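Protein FkbI (Streptomyces hygroscopicus, PDB 1R2J) binds FAD and is probably an acyl-ACP dehydrogenase of the acyl-CoA dehydrogenase family, serving methoxymalonyl extender unit biosynthesis for the polyketide FK520. Local coordinates at residues 134-139 with 194-199; 303-308 with 352-357; 68-73 with 187-192. All blocks are in the same frame, centred on the assembly; numbering follows the deposited sequence.

Interaction 1 of 3, residues 134-139 with 194-199; sequences AVVDGH and LHLDQV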
loop_
_atom_site.group_PDB
_atom_site.type_symbol
_atom_site.label_atom_id
_atom_site.label_comp_id
_atom_site.label_asym_id
_atom_site.label_seq_id
_atom_site.Cartn_x
_atom_site.Cartn_y
_atom_site.Cartn_z
ATOM N N ALA A 134 -9.400 -23.702 -13.343
ATOM C CA ALA A 134 -8.835 -23.696 -11.997
ATOM C C ALA A 134 -9.932 -23.422 -10.970
ATOM O O ALA A 134 -10.840 -22.622 -11.209
ATOM C CB ALA A 134 -7.736 -22.642 -11.890
ATOM N N VAL A 135 -9.855 -24.097 -9.830
ATOM C CA VAL A 135 -10.840 -23.911 -8.773
ATOM C C VAL A 135 -10.153 -23.406 -7.506
ATOM O O VAL A 135 -9.281 -24.075 -6.944
ATOM C CB VAL A 135 -11.575 -25.232 -8.456
ATOM C CG1 VAL A 135 -12.666 -24.986 -7.427
ATOM C CG2 VAL A 135 -12.173 -25.819 -9.729
ATOM N N VAL A 136 -10.536 -22.213 -7.065
ATOM C CA VAL A 136 -9.954 -21.636 -5.860
ATOM C C VAL A 136 -10.994 -21.633 -4.759
ATOM O O VAL A 136 -12.146 -21.268 -4.983
ATOM C CB VAL A 136 -9.461 -20.187 -6.093
ATOM C CG1 VAL A 136 -10.561 -19.357 -6.714
ATOM C CG2 VAL A 136 -9.017 -19.568 -4.767
ATOM N N ASP A 137 -10.581 -22.047 -3.569
ATOM C CA ASP A 137 -11.489 -22.099 -2.439
ATOM C C ASP A 137 -10.770 -21.621 -1.186
ATOM O O ASP A 137 -9.733 -22.169 -0.806
ATOM C CB ASP A 137 -11.982 -23.531 -2.234
ATOM C CG ASP A 137 -13.182 -23.602 -1.329
ATOM O OD1 ASP A 137 -14.271 -23.175 -1.764
ATOM O OD2 ASP A 137 -13.041 -24.071 -0.183
ATOM N N GLY A 138 -11.323 -20.600 -0.543
ATOM C CA GLY A 138 -10.697 -20.081 0.657
ATOM C C GLY A 138 -11.330 -18.811 1.185
ATOM O O GLY A 138 -12.493 -18.511 0.905
ATOM N N HIS A 139 -10.548 -18.060 1.950
ATOM C CA HIS A 139 -11.009 -16.822 2.555
ATOM C C HIS A 139 -9.809 -15.918 2.827
ATOM O O HIS A 139 -8.777 -16.379 3.311
ATOM C CB HIS A 139 -11.722 -17.135 3.876
ATOM C CG HIS A 139 -12.329 -15.938 4.546
ATOM N ND1 HIS A 139 -11.598 -14.811 4.857
ATOM C CD2 HIS A 139 -13.588 -15.701 4.984
ATOM C CE1 HIS A 139 -12.381 -13.932 5.458
ATOM N NE2 HIS A 139 -13.594 -14.448 5.547
ATOM N N LEU A 194 -12.523 -11.552 1.643
ATOM C CA LEU A 194 -12.914 -12.266 0.439
ATOM C C LEU A 194 -13.398 -13.674 0.775
ATOM O O LEU A 194 -12.685 -14.457 1.403
ATOM C CB LEU A 194 -11.730 -12.357 -0.528
ATOM C CG LEU A 194 -11.019 -11.052 -0.892
ATOM C CD1 LEU A 194 -9.892 -11.340 -1.878
ATOM C CD2 LEU A 194 -12.020 -10.071 -1.483
ATOM N N HIS A 195 -14.617 -13.989 0.364
ATOM C CA HIS A 195 -15.173 -15.314 0.596
ATOM C C HIS A 195 -15.164 -16.031 -0.747
ATOM O O HIS A 195 -15.875 -15.642 -1.674
ATOM C CB HIS A 195 -16.595 -15.195 1.134
ATOM C CG HIS A 195 -16.697 -14.351 2.366
ATOM N ND1 HIS A 195 -16.215 -14.761 3.590
ATOM C CD2 HIS A 195 -17.207 -13.111 2.558
ATOM C CE1 HIS A 195 -16.423 -13.810 4.482
ATOM N NE2 HIS A 195 -17.023 -12.798 3.882
ATOM N N LEU A 196 -14.335 -17.061 -0.853
ATOM C CA LEU A 196 -14.219 -17.820 -2.090
ATOM C C LEU A 196 -14.781 -19.234 -1.937
ATOM O O LEU A 196 -14.118 -20.123 -1.401
ATOM C CB LEU A 196 -12.752 -17.892 -2.519
ATOM C CG LEU A 196 -12.024 -16.557 -2.708
ATOM C CD1 LEU A 196 -10.554 -16.824 -2.980
ATOM C CD2 LEU A 196 -12.650 -15.771 -3.849
ATOM N N ASP A 197 -16.002 -19.432 -2.425
ATOM C CA ASP A 197 -16.670 -20.730 -2.346
ATOM C C ASP A 197 -16.667 -21.409 -3.716
ATOM O O ASP A 197 -17.500 -21.107 -4.570
ATOM C CB ASP A 197 -18.104 -20.531 -1.835
ATOM C CG ASP A 197 -18.921 -21.811 -1.844
ATOM O OD1 ASP A 197 -18.379 -22.875 -1.473
ATOM O OD2 ASP A 197 -20.113 -21.749 -2.214
ATOM N N GLN A 198 -15.711 -22.313 -3.921
ATOM C CA GLN A 198 -15.573 -23.036 -5.187
ATOM C C GLN A 198 -15.692 -22.106 -6.386
ATOM O O GLN A 198 -16.669 -22.171 -7.126
ATOM C CB GLN A 198 -16.638 -24.130 -5.309
ATOM C CG GLN A 198 -16.484 -25.276 -4.334
ATOM C CD GLN A 198 -15.170 -26.007 -4.503
ATOM O OE1 GLN A 198 -14.883 -26.551 -5.569
ATOM N NE2 GLN A 198 -14.367 -26.028 -3.449
ATOM N N VAL A 199 -14.700 -21.247 -6.580
ATOM C CA VAL A 199 -14.718 -20.310 -7.697
ATOM C C VAL A 199 -14.008 -20.895 -8.909
ATOM O O VAL A 199 -12.828 -21.242 -8.837
ATOM C CB VAL A 199 -14.034 -18.978 -7.315
ATOM C CG1 VAL A 199 -13.986 -18.053 -8.518
ATOM C CG2 VAL A 199 -14.784 -18.321 -6.167
#
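An antiparallel beta ladder broken by a beta bulge joins strand 133-143 to residues 194-199, where the chain turns a corner at Asp197 and Gln198. Two hydrogen-bonded pairs frame the bulge: Gly138 with Leu196, where Leu196 N reaches Gly138 O at 2.9 Å, and Val136 with Val199, where Val199 N reaches Val136 O at 3.0 Å. The register slips by one residue between them, and Asp137 fills the step: its OD1 accepts Gln198 N at 2.7 Å through the anti lone pair, at an N-H...O angle of 164°. With CG anti to the backbone N (chi1 -165°) the carboxylate swings toward the corner, while OD2 forms a salt bridge with Arg126. On the buried side, Val136 sends CG2 to Leu196 CD1 (3.6 Å) and lays CG1 alongside Val199 CB (3.5 Å). The His139 and His195 side chains run alongside each other, their rings meeting obliquely with planes 82° apart, NE2 of His139 being 3.1 Å from CE1 of His195, and Leu194 O sits over one face of the His139 ring, 3.5 Å above its plane. Across this bulge strand 133-143 pairs antiparallel with both 192-196 and 199-202, within the antiparallel sheet of the middle domain of the acyl-CoA dehydrogenase fold.

Interaction 2 of 3, residues 303-308 with 352-357; sequences AKHVAA and MCRVML
Helices 303-308 and 352-357 run at 138° between their N-to-C directions, with axes 10.2 Å apart and the nearest CA atoms, those of His305 and Cys353, 6.2 Å from each other. Both belong to the helical C-terminal domain of the acyl-CoA dehydrogenase fold, and the wide spacing is bridged chiefly by one imidazole. His305 holds CG anti to its backbone N (chi1 -178°), which carries the ring out across the gap. There ND1 comes 3.4 Å from Cys353 CB, and the Cys353 sulfur lies obliquely to the ring, 4.9 Å from its centroid. On another side of the ring, CD2 of His305 lies 4.0 Å from Leu357 CD1, an oblique van der Waals contact. Lys304 adds little directly, its CD lying 4.2 Å from Cys353 SG; the amine beyond is tied to the backbone carbonyls of Met343 and Gly348. Met352, on the same short helix, touches FAD, so this packing borders the cofactor pocket. Arg354 has an extended chain from CG to NE and a guanidinium engaged by Glu309 in a salt bridge. That flat group stands 80° from the imidazole plane and receives the ring edge over its centre, with His305 NE2 3.5 Å above the guanidinium plane.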
loop_
_atom_site.group_PDB
_atom_site.type_symbol
_atom_site.label_atom_id
_atom_site.label_comp_id
_atom_site.label_asym_id
_atom_site.label_seq_id
_atom_site.Cartn_x
_atom_site.Cartn_y
_atom_site.Cartn_z
ATOM N N ALA A 303 13.538 0.267 4.446
ATOM C CA ALA A 303 12.818 1.497 4.119
ATOM C C ALA A 303 11.404 1.515 4.678
ATOM O O ALA A 303 10.962 2.511 5.256
ATOM C CB ALA A 303 12.777 1.692 2.616
ATOM N N LYS A 304 10.686 0.417 4.494
ATOM C CA LYS A 304 9.328 0.340 4.988
ATOM C C LYS A 304 9.330 0.472 6.506
ATOM O O LYS A 304 8.565 1.251 7.069
ATOM C CB LYS A 304 8.681 -0.989 4.565
ATOM C CG LYS A 304 7.235 -1.146 5.002
ATOM C CD LYS A 304 7.118 -1.786 6.377
ATOM C CE LYS A 304 5.741 -1.530 6.986
ATOM N NZ LYS A 304 5.708 -1.839 8.449
ATOM N N HIS A 305 10.210 -0.283 7.153
ATOM C CA HIS A 305 10.315 -0.286 8.610
ATOM C C HIS A 305 10.573 1.100 9.207
ATOM O O HIS A 305 9.805 1.581 10.047
ATOM C CB HIS A 305 11.418 -1.263 9.042
ATOM C CG HIS A 305 11.585 -1.372 10.525
ATOM N ND1 HIS A 305 10.553 -1.734 11.367
ATOM C CD2 HIS A 305 12.670 -1.191 11.315
ATOM C CE1 HIS A 305 10.998 -1.773 12.612
ATOM N NE2 HIS A 305 12.278 -1.447 12.608
ATOM N N VAL A 306 11.649 1.741 8.763
ATOM C CA VAL A 306 12.005 3.060 9.261
ATOM C C VAL A 306 10.983 4.138 8.915
ATOM O O VAL A 306 10.612 4.935 9.774
ATOM C CB VAL A 306 13.383 3.500 8.729
ATOM C CG1 VAL A 306 14.470 2.594 9.280
ATOM C CG2 VAL A 306 13.392 3.445 7.228
ATOM N N ALA A 307 10.531 4.170 7.664
ATOM C CA ALA A 307 9.564 5.179 7.241
ATOM C C ALA A 307 8.278 5.044 8.047
ATOM O O ALA A 307 7.676 6.037 8.441
ATOM C CB ALA A 307 9.275 5.045 5.744
ATOM N N ALA A 308 7.870 3.807 8.311
ATOM C CA ALA A 308 6.651 3.570 9.068
ATOM C C ALA A 308 6.797 4.005 10.525
ATOM O O ALA A 308 5.956 4.750 11.037
ATOM C CB ALA A 308 6.261 2.096 8.986
ATOM N N MET A 352 8.211 -8.080 12.759
ATOM C CA MET A 352 8.713 -8.961 11.712
ATOM C C MET A 352 9.877 -8.296 10.975
ATOM O O MET A 352 10.821 -8.971 10.562
ATOM C CB MET A 352 7.596 -9.327 10.729
ATOM C CG MET A 352 6.524 -10.226 11.330
ATOM S SD MET A 352 7.249 -11.627 12.240
ATOM C CE MET A 352 7.819 -12.610 10.881
ATOM N N CYS A 353 9.820 -6.977 10.807
ATOM C CA CYS A 353 10.910 -6.282 10.130
ATOM C C CYS A 353 12.179 -6.395 10.963
ATOM O O CYS A 353 13.280 -6.538 10.425
ATOM C CB CYS A 353 10.565 -4.808 9.899
ATOM S SG CYS A 353 9.345 -4.558 8.589
ATOM N N ARG A 354 12.026 -6.336 12.281
ATOM C CA ARG A 354 13.177 -6.455 13.155
ATOM C C ARG A 354 13.741 -7.871 13.066
ATOM O O ARG A 354 14.955 -8.048 12.993
ATOM C CB ARG A 354 12.814 -6.096 14.607
ATOM C CG ARG A 354 12.676 -4.585 14.829
ATOM C CD ARG A 354 12.608 -4.188 16.297
ATOM N NE ARG A 354 12.957 -2.781 16.448
ATOM C CZ ARG A 354 12.127 -1.762 16.235
ATOM N NH1 ARG A 354 10.867 -1.974 15.875
ATOM N NH2 ARG A 354 12.578 -0.522 16.341
ATOM N N VAL A 355 12.881 -8.887 13.051
ATOM C CA VAL A 355 13.419 -10.246 12.962
ATOM C C VAL A 355 14.118 -10.451 11.621
ATOM O O VAL A 355 15.171 -11.084 11.562
ATOM C CB VAL A 355 12.332 -11.354 13.139
ATOM C CG1 VAL A 355 11.473 -11.069 14.361
ATOM C CG2 VAL A 355 11.493 -11.480 11.894
ATOM N N MET A 356 13.552 -9.908 10.544
ATOM C CA MET A 356 14.176 -10.086 9.235
ATOM C C MET A 356 15.484 -9.312 9.101
ATOM O O MET A 356 16.468 -9.839 8.580
ATOM C CB MET A 356 13.211 -9.692 8.113
ATOM C CG MET A 356 11.967 -10.575 8.045
ATOM S SD MET A 356 10.954 -10.259 6.581
ATOM C CE MET A 356 9.974 -8.870 7.124
ATOM N N LEU A 357 15.504 -8.068 9.569
ATOM C CA LEU A 357 16.726 -7.274 9.485
ATOM C C LEU A 357 17.792 -7.849 10.414
ATOM O O LEU A 357 18.983 -7.744 10.138
ATOM C CB LEU A 357 16.448 -5.820 9.850
ATOM C CG LEU A 357 15.590 -5.060 8.835
ATOM C CD1 LEU A 357 15.151 -3.746 9.448
ATOM C CD2 LEU A 357 16.362 -4.837 7.542
#

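Interaction 3 of 3, residues 68-73 with 187-192; sequences CSSLRS and RAAGHA. With FAD (flavin-adenine dinucleotide), chain B.
Ser70 points its CB at the loop 187-192, and its hydroxyl meets the backbone amide of Ala188: the N-H of Ala188 donates to Ser70 OG at 2.9 Å, bent to an N-H...O angle of 146°. With OG anti to the carbonyl carbon (chi1 -77°), the oxygen also lies close to the methyl of Ala188, whose CB is 3.4 Å from Ser70 OG. Ala189 points its methyl back at the helix, its CB 4.0 Å from Ser73 CB, while Ser73 OG turns to its own helix and donates to Ser69 O at 2.8 Å, an oxygen that also accepts Ser73 N. An alanine at Ser70 is likely to leave the buried Ala188 amide without this acceptor and the loop less firmly tied to the helix. The contact joins the first turn of helix 69-88, from the N-terminal helical domain, to a loop of the beta middle domain in the acyl-CoA dehydrogenase fold. Cys68 is the N-cap of that helix, its SG accepting Leu71 N at 3.3 Å. Farther along the loop, the His191 ring reaches the flavin obliquely, CE1 lying 3.4 Å from C7M of FAD, while its NE2 is hydrogen-bonded to Cys186 O.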
loop_
_atom_site.group_PDB
_atom_site.type_symbol
_atom_site.label_atom_id
_atom_site.label_comp_id
_atom_site.label_asym_id
_atom_site.label_seq_id
_atom_site.Cartn_x
_atom_site.Cartn_y
_atom_site.Cartn_z
ATOM N N CYS A 68 -3.856 11.959 0.840
ATOM C CA CYS A 68 -4.817 10.993 1.360
ATOM C C CYS A 68 -4.175 9.616 1.322
ATOM O O CYS A 68 -3.809 9.131 0.252
ATOM C CB CYS A 68 -6.088 10.999 0.501
ATOM S SG CYS A 68 -7.202 9.623 0.836
ATOM N N SER A 69 -4.040 8.980 2.481
ATOM C CA SER A 69 -3.411 7.663 2.531
ATOM C C SER A 69 -4.339 6.531 2.084
ATOM O O SER A 69 -3.876 5.428 1.812
ATOM C CB SER A 69 -2.858 7.385 3.938
ATOM O OG SER A 69 -1.838 8.325 4.274
ATOM N N SER A 70 -5.645 6.791 2.028
ATOM C CA SER A 70 -6.582 5.769 1.551
ATOM C C SER A 70 -6.344 5.648 0.042
ATOM O O SER A 70 -6.216 4.545 -0.504
ATOM C CB SER A 70 -8.038 6.182 1.793
ATOM O OG SER A 70 -8.426 6.019 3.142
ATOM N N LEU A 71 -6.283 6.794 -0.627
ATOM C CA LEU A 71 -6.044 6.813 -2.061
ATOM C C LEU A 71 -4.680 6.180 -2.332
ATOM O O LEU A 71 -4.531 5.383 -3.262
ATOM C CB LEU A 71 -6.078 8.254 -2.584
ATOM C CG LEU A 71 -5.767 8.475 -4.069
ATOM C CD1 LEU A 71 -6.715 7.647 -4.930
ATOM C CD2 LEU A 71 -5.912 9.962 -4.400
ATOM N N ARG A 72 -3.700 6.530 -1.501
ATOM C CA ARG A 72 -2.339 6.008 -1.623
ATOM C C ARG A 72 -2.363 4.485 -1.502
ATOM O O ARG A 72 -1.649 3.783 -2.220
ATOM C CB ARG A 72 -1.463 6.606 -0.519
ATOM C CG ARG A 72 0.044 6.600 -0.770
ATOM C CD ARG A 72 0.704 5.265 -0.480
ATOM N NE ARG A 72 0.231 4.586 0.728
ATOM C CZ ARG A 72 0.163 5.116 1.947
ATOM N NH1 ARG A 72 0.527 6.378 2.177
ATOM N NH2 ARG A 72 -0.253 4.357 2.956
ATOM N N SER A 73 -3.195 3.976 -0.594
ATOM C CA SER A 73 -3.293 2.534 -0.391
ATOM C C SER A 73 -3.797 1.823 -1.646
ATOM O O SER A 73 -3.414 0.684 -1.915
ATOM C CB SER A 73 -4.202 2.226 0.800
ATOM O OG SER A 73 -3.576 2.613 2.015
ATOM N N ARG A 187 -9.466 4.519 6.215
ATOM C CA ARG A 187 -10.894 4.225 6.158
ATOM C C ARG A 187 -11.615 4.281 4.815
ATOM O O ARG A 187 -12.702 3.720 4.677
ATOM C CB ARG A 187 -11.621 5.107 7.181
ATOM C CG ARG A 187 -11.053 4.967 8.586
ATOM C CD ARG A 187 -11.944 5.614 9.630
ATOM N NE ARG A 187 -12.013 7.065 9.490
ATOM C CZ ARG A 187 -12.651 7.857 10.346
ATOM N NH1 ARG A 187 -13.273 7.328 11.390
ATOM N NH2 ARG A 187 -12.653 9.170 10.170
ATOM N N ALA A 188 -11.023 4.938 3.825
ATOM C CA ALA A 188 -11.651 5.017 2.514
ATOM C C ALA A 188 -10.952 4.114 1.496
ATOM O O ALA A 188 -11.231 4.190 0.298
ATOM C CB ALA A 188 -11.647 6.461 2.020
ATOM N N ALA A 189 -10.062 3.249 1.976
ATOM C CA ALA A 189 -9.311 2.360 1.097
ATOM C C ALA A 189 -10.079 1.142 0.586
ATOM O O ALA A 189 -9.536 0.342 -0.179
ATOM C CB ALA A 189 -8.038 1.912 1.788
ATOM N N GLY A 190 -11.327 0.992 1.018
ATOM C CA GLY A 190 -12.135 -0.127 0.565
ATOM C C GLY A 190 -11.679 -1.511 0.997
ATOM O O GLY A 190 -11.684 -2.439 0.192
ATOM N N HIS A 191 -11.293 -1.657 2.261
ATOM C CA HIS A 191 -10.848 -2.947 2.791
ATOM C C HIS A 191 -12.035 -3.899 2.801
ATOM O O HIS A 191 -13.157 -3.494 3.078
ATOM C CB HIS A 191 -10.349 -2.790 4.231
ATOM C CG HIS A 191 -9.411 -1.641 4.422
ATOM N ND1 HIS A 191 -8.118 -1.650 3.948
ATOM C CD2 HIS A 191 -9.595 -0.429 4.991
ATOM C CE1 HIS A 191 -7.546 -0.490 4.213
ATOM N NE2 HIS A 191 -8.422 0.269 4.845
ATOM N N ALA A 192 -11.794 -5.167 2.507
ATOM C CA ALA A 192 -12.879 -6.134 2.517
ATOM C C ALA A 192 -12.347 -7.553 2.581
ATOM O O ALA A 192 -11.273 -7.843 2.057
ATOM C CB ALA A 192 -13.741 -5.949 1.275
HETATM P PA FAD B . -0.596 -11.207 14.066
HETATM O O1A FAD B . 0.046 -11.349 12.765
HETATM O O2A FAD B . -1.824 -11.816 14.688
HETATM O O5B FAD B . -0.366 -9.897 14.820
HETATM C C5B FAD B . 0.665 -10.196 15.675
HETATM C C4B FAD B . 1.213 -9.127 16.556
HETATM O O4B FAD B . 2.230 -10.057 17.072
HETATM C C3B FAD B . 1.942 -8.144 15.697
HETATM O O3B FAD B . 2.170 -6.991 16.439
HETATM C C2B FAD B . 3.177 -8.815 15.325
HETATM O O2B FAD B . 4.345 -8.040 14.948
HETATM C C1B FAD B . 3.490 -9.747 16.533
HETATM N N9A FAD B . 4.124 -10.951 16.107
HETATM C C8A FAD B . 3.636 -12.061 15.366
HETATM N N7A FAD B . 4.504 -13.003 15.141
HETATM C C5A FAD B . 5.661 -12.553 15.747
HETATM C C6A FAD B . 6.945 -13.091 15.874
HETATM N N6A FAD B . 7.286 -14.282 15.362
HETATM N N1A FAD B . 7.894 -12.356 16.560
HETATM C C2A FAD B . 7.586 -11.150 17.091
HETATM N N3A FAD B . 6.335 -10.529 17.022
HETATM C C4A FAD B . 5.441 -11.368 16.300
HETATM N N1 FAD B . -3.429 -8.221 3.976
HETATM C C2 FAD B . -3.433 -8.627 2.639
HETATM O O2 FAD B . -3.186 -9.801 2.304
HETATM N N3 FAD B . -3.726 -7.698 1.651
HETATM C C4 FAD B . -4.042 -6.335 1.885
HETATM O O4 FAD B . -4.299 -5.571 0.905
HETATM C C4X FAD B . -4.055 -5.963 3.210
HETATM N N5 FAD B . -4.403 -4.569 3.472
HETATM C C5X FAD B . -4.460 -4.147 4.817
HETATM C C6 FAD B . -4.814 -2.817 5.169
HETATM C C7 FAD B . -4.927 -2.347 6.512
HETATM C C7M FAD B . -5.320 -0.898 6.793
HETATM C C8 FAD B . -4.678 -3.274 7.562
HETATM C C8M FAD B . -4.792 -2.927 9.035
HETATM C C9 FAD B . -4.312 -4.564 7.276
HETATM C C9A FAD B . -4.169 -5.036 5.919
HETATM N N10 FAD B . -3.785 -6.432 5.559
HETATM C C10 FAD B . -3.745 -6.904 4.242
HETATM C "C1'" FAD B . -3.466 -7.104 6.744
HETATM C "C2'" FAD B . -1.882 -6.962 7.113
HETATM O "O2'" FAD B . -1.352 -8.024 6.268
HETATM C "C3'" FAD B . -1.801 -7.409 8.464
HETATM O "O3'" FAD B . -1.488 -6.271 9.305
HETATM C "C4'" FAD B . -0.901 -8.473 9.140
HETATM O "O4'" FAD B . -0.731 -9.737 8.559
HETATM C "C5'" FAD B . -1.717 -8.536 10.343
HETATM O "O5'" FAD B . -1.815 -9.805 10.915
HETATM P P FAD B . -2.864 -9.918 12.148
HETATM O O1P FAD B . -2.670 -11.060 11.391
HETATM O O2P FAD B . -3.679 -10.852 13.083
HETATM O O3P FAD B . -1.792 -10.540 13.201
#

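How the interactions relate
Along the chain the order is 68-73, 134-139, 187-192, 194-199, 303-308 and 352-357, so interactions 1 and 3 interleave while interaction 2 closes separately afterwards. Residues 187-192 run almost directly into 194-199, yet the centres of interactions 1 and 3 are about 24 Å apart, interaction 1 lying within the middle-domain sheet and interaction 3 tying the N-terminal helices to the middle domain. Interaction 2, in the C-terminal helices, is centred about 32 Å from interaction 1 and 22 Å from interaction 3, with nearest atoms about 18 and 9 Å away respectively. Together they sample all three domains, and FAD is touched from two of them, by His191 and Met352.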